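Local structure of cytochrome P450 (Rhodococcus erythropolis, 3WEC) at residues D147-V152 with R400-L405; M265-S270 with I385-P390. The protein is a heme monooxygenase of the cytochrome P450 family that N-hydroxylates the quinoline ring of a biosynthetic intermediate of the antibiotic aurachin RE. One frame throughout, in Å; residues are numbered along the deposited sequence.

How the contacts relate
Along the chain the four segments come in the order 147-152, 265-270, 385-390 and 400-405, so contact 2 falls within the long excursion that contact 1 brings back together. The contacts lie about 11 Å apart between centres, on the same side of the molecule's centre. The end of the long helix 240-271 lies beside both: it packs against strand 384-387 in contact 2 and touches Pro402 and Leu405 of contact 1 through Leu266 and Ile267. Segment 400-405 leads into strand 407-410, the antiparallel partner of 384-387. Apolar packing of Pro402 and Leu405 on Leu266, Ile267 and Val387 makes the two contacts adjoin, joining short helix 148-153, the long helix and the small two-stranded sheet near the C-terminus, away from the heme.

Contact 1 of 2, residues D147-V152 with R400-L405; sequences DAVSEV and RGPETL
Ala148 N donates to Leu405 O at 2.9 Å, nearly straight with an N-H...O angle of 170°, where the first turn of helix 148-153 meets an irregular loop. Asp147 extends the same meeting with its carboxylate. With CG anti to the backbone N (chi1 170°), OD1 accepts a weak, bent bond from Leu405 N at 2.8 Å. The other work of this side chain is within its own segment. OD1 also takes a weak bond from Val149 N, while OD2 is gripped by both Ser150 N and Ser150 OG, which arrive from one face of the carboxylate. Two firm bonds to OD2 and two weak ones to OD1 limit the rotation of the group, and the start of the helix, rich in N-H donors, probably stabilises its negative charge. Aspartate suits the place because its short chain brings two acceptors back to the first turn.

Val149 CG2 lies over the loop backbone, 3.3 Å from Pro402 O; its apolar partners are Pro402 CG and Leu405 CB, each 3.9 Å from CG2. Ala148 CB sits 4.1 Å from Leu405 CB, its small methyl suiting the close backbones. Leu405 and Pro402 also touch helix 240-271. The arrangement is a classic aspartate N-cap, whose OD1 also reaches, weakly, a loop that packs against the helix start.

Contact 2 of 2, residues M265-S270 with I385-P390; sequences MLITFS and IEVAEP
Leu266 lays its side chain across that of Ile385 at about a right angle, CD1 of Leu266 coming 3.9 Å from CD1 of Ile385. The isoleucine's longer branch also reaches the helix backbone, with its CG1 3.8 Å from Leu266 O. Two residues further on, and so on the same face of the strand, Val387 directs both methyls at the helix: CG1 approaches Leu266 O and Ser270 CB, while CG2 rests near Ser270 CB. Val387 CG2 also lies 4.3 Å from Ile267 CG1. Beta-branched residues suit this strand, whose inner face can cover the helix with short, stiff side chains; segment 265-270 and strand 385-387 run at 107° between their N-to-C directions.

Ser270 is the polar link. Its OG stands anti to the backbone N (chi1 -174°), which carries it to the strand, where it accepts from Val387 N at 2.7 Å with an angle of 162° at the hydrogen. A CA-H...O contact from Ser270 CA to Ile385 O, 3.4 Å long, lies alongside. Serine is small enough to let the two backbones close to 4.4 Å between Ser270 CA and Glu386 CA. Strand 407-410 pairs with this one, Glu386 bonding through its backbone to Ala408. The chemistry implies a seam whose side-chain packing is mainly apolar, crossed by a single hydrogen bond in which a hydroxyl satisfies a strand amide and probably helps to fix where the strand sits against the helix end.

Contact 1 of 2, residues D147-V152 with R400-L405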
ATOM      1  N   ASP A 147      -3.435  17.554 -13.299  1.00 53.51           N
ATOM      2  CA  ASP A 147      -2.691  16.435 -12.742  1.00 49.22           C
ATOM      3  C   ASP A 147      -3.654  15.464 -12.093  1.00 46.73           C
ATOM      4  O   ASP A 147      -4.328  15.804 -11.120  1.00 45.97           O
ATOM      5  CB  ASP A 147      -1.644  16.924 -11.738  1.00 48.02           C
ATOM      6  CG  ASP A 147      -1.012  15.783 -10.941  1.00 44.63           C
ATOM      7  OD1 ASP A 147      -0.680  14.736 -11.519  1.00 43.06           O
ATOM      8  OD2 ASP A 147      -0.841  15.935  -9.718  1.00 43.12           O
ATOM      9  N   ALA A 148      -3.732  14.260 -12.664  1.00 45.51           N
ATOM     10  CA  ALA A 148      -4.619  13.221 -12.172  1.00 43.23           C
ATOM     11  C   ALA A 148      -4.104  12.671 -10.878  1.00 40.15           C
ATOM     12  O   ALA A 148      -4.886  12.066 -10.132  1.00 39.97           O
ATOM     13  CB  ALA A 148      -4.781  12.100 -13.194  1.00 42.90           C
ATOM     14  N   VAL A 149      -2.805  12.836 -10.582  1.00 38.77           N
ATOM     15  CA  VAL A 149      -2.339  12.372  -9.266  1.00 35.98           C
ATOM     16  C   VAL A 149      -2.896  13.207  -8.111  1.00 36.74           C
ATOM     17  O   VAL A 149      -3.562  12.652  -7.213  1.00 35.96           O
ATOM     18  CB  VAL A 149      -0.817  12.109  -9.127  1.00 35.16           C
ATOM     19  CG1 VAL A 149      -0.518  11.580  -7.732  1.00 31.96           C
ATOM     20  CG2 VAL A 149      -0.325  11.098 -10.165  1.00 34.27           C
ATOM     21  N   SER A 150      -2.674  14.514  -8.140  1.00 38.39           N
ATOM     22  CA  SER A 150      -3.066  15.357  -7.012  1.00 39.71           C
ATOM     23  C   SER A 150      -4.529  15.800  -7.014  1.00 41.77           C
ATOM     24  O   SER A 150      -5.041  16.234  -5.979  1.00 42.11           O
ATOM     25  CB  SER A 150      -2.154  16.578  -6.874  1.00 41.18           C
ATOM     26  OG  SER A 150      -2.301  17.466  -7.991  1.00 44.75           O
ATOM     27  N   GLU A 151      -5.201  15.706  -8.159  1.00 42.66           N
ATOM     28  CA  GLU A 151      -6.585  16.167  -8.251  1.00 45.11           C
ATOM     29  C   GLU A 151      -7.593  15.027  -8.228  1.00 43.91           C
ATOM     30  O   GLU A 151      -8.790  15.238  -7.954  1.00 46.14           O
ATOM     31  CB  GLU A 151      -6.787  17.075  -9.486  1.00 49.24           C
ATOM     32  CG  GLU A 151      -5.803  18.232  -9.541  1.00 51.19           C
ATOM     33  CD  GLU A 151      -5.778  18.931 -10.882  1.00 55.22           C
ATOM     34  OE1 GLU A 151      -6.779  19.587 -11.245  1.00 59.20           O
ATOM     35  OE2 GLU A 151      -4.748  18.848 -11.583  1.00 54.70           O
ATOM     36  N   VAL A 152      -7.123  13.810  -8.457  1.00 40.62           N
ATOM     37  CA  VAL A 152      -8.051  12.709  -8.610  1.00 39.89           C
ATOM     38  C   VAL A 152      -7.670  11.467  -7.849  1.00 37.27           C
ATOM     39  O   VAL A 152      -8.491  10.885  -7.137  1.00 36.85           O
ATOM     40  CB  VAL A 152      -8.166  12.299 -10.079  1.00 41.38           C
ATOM     41  CG1 VAL A 152      -9.201  11.199 -10.226  1.00 41.36           C
ATOM     42  CG2 VAL A 152      -8.479  13.506 -10.951  1.00 44.52           C
ATOM     43  N   ARG A 400       5.563   2.183  -5.749  1.00 32.78           N
ATOM     44  CA  ARG A 400       5.674   2.645  -7.123  1.00 33.45           C
ATOM     45  C   ARG A 400       4.362   3.185  -7.656  1.00 32.56           C
ATOM     46  O   ARG A 400       3.294   2.538  -7.584  1.00 30.96           O
ATOM     47  CB  ARG A 400       6.205   1.544  -8.028  1.00 34.77           C
ATOM     48  CG  ARG A 400       6.560   2.032  -9.430  1.00 36.27           C
ATOM     49  CD  ARG A 400       7.284   0.962 -10.226  1.00 38.11           C
ATOM     50  NE  ARG A 400       7.601   1.408 -11.564  1.00 40.71           N
ATOM     51  CZ  ARG A 400       6.843   1.193 -12.626  1.00 40.85           C
ATOM     52  NH1 ARG A 400       7.221   1.625 -13.826  1.00 42.56           N
ATOM     53  NH2 ARG A 400       5.716   0.532 -12.492  1.00 39.66           N
ATOM     54  N   GLY A 401       4.457   4.418  -8.146  1.00 32.99           N
ATOM     55  CA  GLY A 401       3.320   5.083  -8.760  1.00 32.45           C
ATOM     56  C   GLY A 401       3.791   6.435  -9.249  1.00 33.76           C
ATOM     57  O   GLY A 401       4.826   6.914  -8.813  1.00 34.88           O
ATOM     58  N   PRO A 402       3.020   7.057 -10.147  1.00 34.29           N
ATOM     59  CA  PRO A 402       3.394   8.341 -10.755  1.00 35.92           C
ATOM     60  C   PRO A 402       3.290   9.550  -9.792  1.00 36.92           C
ATOM     61  O   PRO A 402       2.401   9.612  -8.924  1.00 33.77           O
ATOM     62  CB  PRO A 402       2.388   8.462 -11.906  1.00 36.08           C
ATOM     63  CG  PRO A 402       1.189   7.677 -11.420  1.00 33.89           C
ATOM     64  CD  PRO A 402       1.819   6.482 -10.792  1.00 32.80           C
ATOM     65  N   GLU A 403       4.190  10.515  -9.993  1.00 39.93           N
ATOM     66  CA  GLU A 403       4.233  11.758  -9.216  1.00 43.07           C
ATOM     67  C   GLU A 403       3.170  12.746  -9.716  1.00 43.29           C
ATOM     68  O   GLU A 403       2.514  13.395  -8.918  1.00 42.25           O
ATOM     69  CB  GLU A 403       5.677  12.383  -9.288  1.00 47.97           C
ATOM     70  CG  GLU A 403       5.855  13.792  -8.718  1.00 51.54           C
ATOM     71  CD  GLU A 403       7.152  13.980  -7.930  1.00 56.08           C
ATOM     72  OE1 GLU A 403       8.040  14.749  -8.388  1.00 60.05           O
ATOM     73  OE2 GLU A 403       7.275  13.367  -6.831  1.00 56.72           O
ATOM     74  N   THR A 404       3.086  12.877 -11.045  1.00 45.32           N
ATOM     75  CA  THR A 404       2.143  13.722 -11.788  1.00 46.91           C
ATOM     76  C   THR A 404       1.570  12.869 -12.940  1.00 46.82           C
ATOM     77  O   THR A 404       2.102  11.791 -13.244  1.00 45.60           O
ATOM     78  CB  THR A 404       2.773  15.026 -12.397  1.00 50.49           C
ATOM     79  OG1 THR A 404       3.687  14.720 -13.464  1.00 52.15           O
ATOM     80  CG2 THR A 404       3.433  15.949 -11.356  1.00 51.51           C
ATOM     81  N   LEU A 405       0.500  13.330 -13.587  1.00 47.26           N
ATOM     82  CA  LEU A 405      -0.112  12.530 -14.661  1.00 47.77           C
ATOM     83  C   LEU A 405      -1.043  13.401 -15.492  1.00 50.08           C
ATOM     84  O   LEU A 405      -1.970  14.019 -14.947  1.00 50.01           O
ATOM     85  CB  LEU A 405      -0.850  11.311 -14.063  1.00 45.35           C
ATOM     86  CG  LEU A 405      -1.156  10.108 -14.970  1.00 46.17           C
ATOM     87  CD1 LEU A 405       0.113   9.409 -15.477  1.00 46.18           C
ATOM     88  CD2 LEU A 405      -2.045   9.124 -14.226  1.00 43.64           C
TER

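Contact 2 of 2, residues M265-S270 with I385-P390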
ATOM      1  N   MET A 265      -3.328   2.274 -12.818  1.00 37.38           N
ATOM      2  CA  MET A 265      -4.472   1.749 -13.583  1.00 40.08           C
ATOM      3  C   MET A 265      -4.642   2.545 -14.854  1.00 41.79           C
ATOM      4  O   MET A 265      -4.755   1.988 -15.958  1.00 44.03           O
ATOM      5  CB  MET A 265      -5.771   1.821 -12.773  1.00 40.36           C
ATOM      6  CG  MET A 265      -6.957   1.217 -13.505  1.00 42.69           C
ATOM      7  SD  MET A 265      -8.466   1.353 -12.555  1.00 44.26           S
ATOM      8  CE  MET A 265      -8.311  -0.043 -11.461  1.00 43.01           C
ATOM      9  N   LEU A 266      -4.633   3.860 -14.676  1.00 41.23           N
ATOM     10  CA  LEU A 266      -4.681   4.838 -15.765  1.00 42.52           C
ATOM     11  C   LEU A 266      -3.584   4.631 -16.851  1.00 43.10           C
ATOM     12  O   LEU A 266      -3.886   4.434 -18.029  1.00 44.66           O
ATOM     13  CB  LEU A 266      -4.630   6.242 -15.147  1.00 41.60           C
ATOM     14  CG  LEU A 266      -5.921   7.039 -14.914  1.00 43.36           C
ATOM     15  CD1 LEU A 266      -7.236   6.320 -15.287  1.00 44.67           C
ATOM     16  CD2 LEU A 266      -6.012   7.657 -13.544  1.00 39.21           C
ATOM     17  N   ILE A 267      -2.322   4.636 -16.417  1.00 42.19           N
ATOM     18  CA  ILE A 267      -1.165   4.360 -17.273  1.00 42.26           C
ATOM     19  C   ILE A 267      -1.361   3.051 -18.033  1.00 43.65           C
ATOM     20  O   ILE A 267      -1.066   2.981 -19.197  1.00 45.07           O
ATOM     21  CB  ILE A 267       0.140   4.273 -16.430  1.00 40.64           C
ATOM     22  CG1 ILE A 267       0.370   5.573 -15.640  1.00 39.14           C
ATOM     23  CG2 ILE A 267       1.350   3.901 -17.293  1.00 41.13           C
ATOM     24  CD1 ILE A 267       1.372   5.484 -14.510  1.00 36.61           C
ATOM     25  N   THR A 268      -1.842   2.011 -17.347  1.00 43.16           N
ATOM     26  CA  THR A 268      -2.008   0.675 -17.966  1.00 44.52           C
ATOM     27  C   THR A 268      -3.135   0.588 -19.021  1.00 47.54           C
ATOM     28  O   THR A 268      -2.955   0.007 -20.088  1.00 50.60           O
ATOM     29  CB  THR A 268      -2.176  -0.392 -16.859  1.00 42.60           C
ATOM     30  OG1 THR A 268      -1.147  -0.230 -15.895  1.00 39.65           O
ATOM     31  CG2 THR A 268      -2.104  -1.810 -17.408  1.00 45.37           C
ATOM     32  N   PHE A 269      -4.294   1.170 -18.755  1.00 47.50           N
ATOM     33  CA  PHE A 269      -5.317   1.232 -19.815  1.00 51.24           C
ATOM     34  C   PHE A 269      -4.982   2.192 -20.973  1.00 52.77           C
ATOM     35  O   PHE A 269      -5.531   2.057 -22.064  1.00 57.35           O
ATOM     36  CB  PHE A 269      -6.711   1.499 -19.232  1.00 51.09           C
ATOM     37  CG  PHE A 269      -7.288   0.326 -18.478  1.00 51.17           C
ATOM     38  CD1 PHE A 269      -7.429  -0.915 -19.088  1.00 53.62           C
ATOM     39  CD2 PHE A 269      -7.704   0.462 -17.172  1.00 49.18           C
ATOM     40  CE1 PHE A 269      -7.958  -1.995 -18.404  1.00 53.55           C
ATOM     41  CE2 PHE A 269      -8.234  -0.620 -16.477  1.00 49.12           C
ATOM     42  CZ  PHE A 269      -8.366  -1.846 -17.095  1.00 51.51           C
ATOM     43  N   SER A 270      -4.072   3.136 -20.750  1.00 51.31           N
ATOM     44  CA  SER A 270      -3.555   4.016 -21.799  1.00 53.00           C
ATOM     45  C   SER A 270      -2.661   3.190 -22.721  1.00 55.88           C
ATOM     46  O   SER A 270      -2.744   3.266 -23.954  1.00 58.15           O
ATOM     47  CB  SER A 270      -2.743   5.167 -21.194  1.00 50.87           C
ATOM     48  OG  SER A 270      -2.351   6.119 -22.183  1.00 52.34           O
ATOM     49  N   ILE A 385      -8.839   6.378 -22.632  1.00 61.77           N
ATOM     50  CA  ILE A 385      -7.980   7.185 -21.776  1.00 58.72           C
ATOM     51  C   ILE A 385      -6.556   7.087 -22.318  1.00 58.05           C
ATOM     52  O   ILE A 385      -6.106   6.029 -22.747  1.00 57.08           O
ATOM     53  CB  ILE A 385      -8.102   6.846 -20.255  1.00 55.71           C
ATOM     54  CG1 ILE A 385      -6.781   6.389 -19.641  1.00 52.78           C
ATOM     55  CG2 ILE A 385      -9.258   5.897 -19.946  1.00 56.20           C
ATOM     56  CD1 ILE A 385      -6.096   7.494 -18.858  1.00 51.07           C
ATOM     57  N   GLU A 386      -5.877   8.219 -22.354  1.00 58.96           N
ATOM     58  CA  GLU A 386      -4.473   8.234 -22.730  1.00 59.74           C
ATOM     59  C   GLU A 386      -3.661   9.153 -21.823  1.00 57.61           C
ATOM     60  O   GLU A 386      -4.009  10.319 -21.620  1.00 58.89           O
ATOM     61  CB  GLU A 386      -4.316   8.619 -24.187  1.00 63.22           C
ATOM     62  CG  GLU A 386      -5.226   9.755 -24.599  1.00 67.26           C
ATOM     63  CD  GLU A 386      -5.799   9.588 -25.997  1.00 71.71           C
ATOM     64  OE1 GLU A 386      -5.073   9.865 -26.974  1.00 72.85           O
ATOM     65  OE2 GLU A 386      -6.994   9.206 -26.108  1.00 74.10           O
ATOM     66  N   VAL A 387      -2.573   8.616 -21.287  1.00 54.98           N
ATOM     67  CA  VAL A 387      -1.680   9.390 -20.437  1.00 53.00           C
ATOM     68  C   VAL A 387      -0.444   9.829 -21.231  1.00 55.20           C
ATOM     69  O   VAL A 387       0.039   9.093 -22.097  1.00 57.17           O
ATOM     70  CB  VAL A 387      -1.305   8.617 -19.148  1.00 49.32           C
ATOM     71  CG1 VAL A 387      -2.542   7.965 -18.532  1.00 46.15           C
ATOM     72  CG2 VAL A 387      -0.224   7.577 -19.411  1.00 49.24           C
ATOM     73  N   ALA A 388       0.052  11.030 -20.961  1.00 55.63           N
ATOM     74  CA  ALA A 388       1.219  11.512 -21.680  1.00 58.93           C
ATOM     75  C   ALA A 388       2.478  10.809 -21.158  1.00 57.97           C
ATOM     76  O   ALA A 388       2.694  10.728 -19.953  1.00 55.07           O
ATOM     77  CB  ALA A 388       1.336  13.030 -21.571  1.00 60.96           C
ATOM     78  N   GLU A 389       3.275  10.287 -22.094  1.00 59.84           N
ATOM     79  CA  GLU A 389       4.535   9.591 -21.818  1.00 59.26           C
ATOM     80  C   GLU A 389       5.696  10.576 -22.088  1.00 62.28           C
ATOM     81  O   GLU A 389       5.562  11.444 -22.968  1.00 63.37           O
ATOM     82  CB  GLU A 389       4.657   8.362 -22.741  1.00 60.26           C
ATOM     83  CG  GLU A 389       3.472   7.387 -22.731  1.00 58.30           C
ATOM     84  CD  GLU A 389       3.529   6.349 -21.611  1.00 55.60           C
ATOM     85  OE1 GLU A 389       2.640   5.482 -21.559  1.00 55.28           O
ATOM     86  OE2 GLU A 389       4.456   6.369 -20.784  1.00 54.92           O
ATOM     87  N   PRO A 390       6.835  10.455 -21.349  1.00 62.61           N
ATOM     88  CA  PRO A 390       7.134   9.458 -20.318  1.00 60.03           C
ATOM     89  C   PRO A 390       6.588   9.825 -18.956  1.00 58.65           C
ATOM     90  O   PRO A 390       6.284  10.991 -18.681  1.00 60.30           O
ATOM     91  CB  PRO A 390       8.656   9.456 -20.257  1.00 61.48           C
ATOM     92  CG  PRO A 390       9.038  10.845 -20.639  1.00 65.09           C
ATOM     93  CD  PRO A 390       8.013  11.305 -21.640  1.00 65.61           C
TER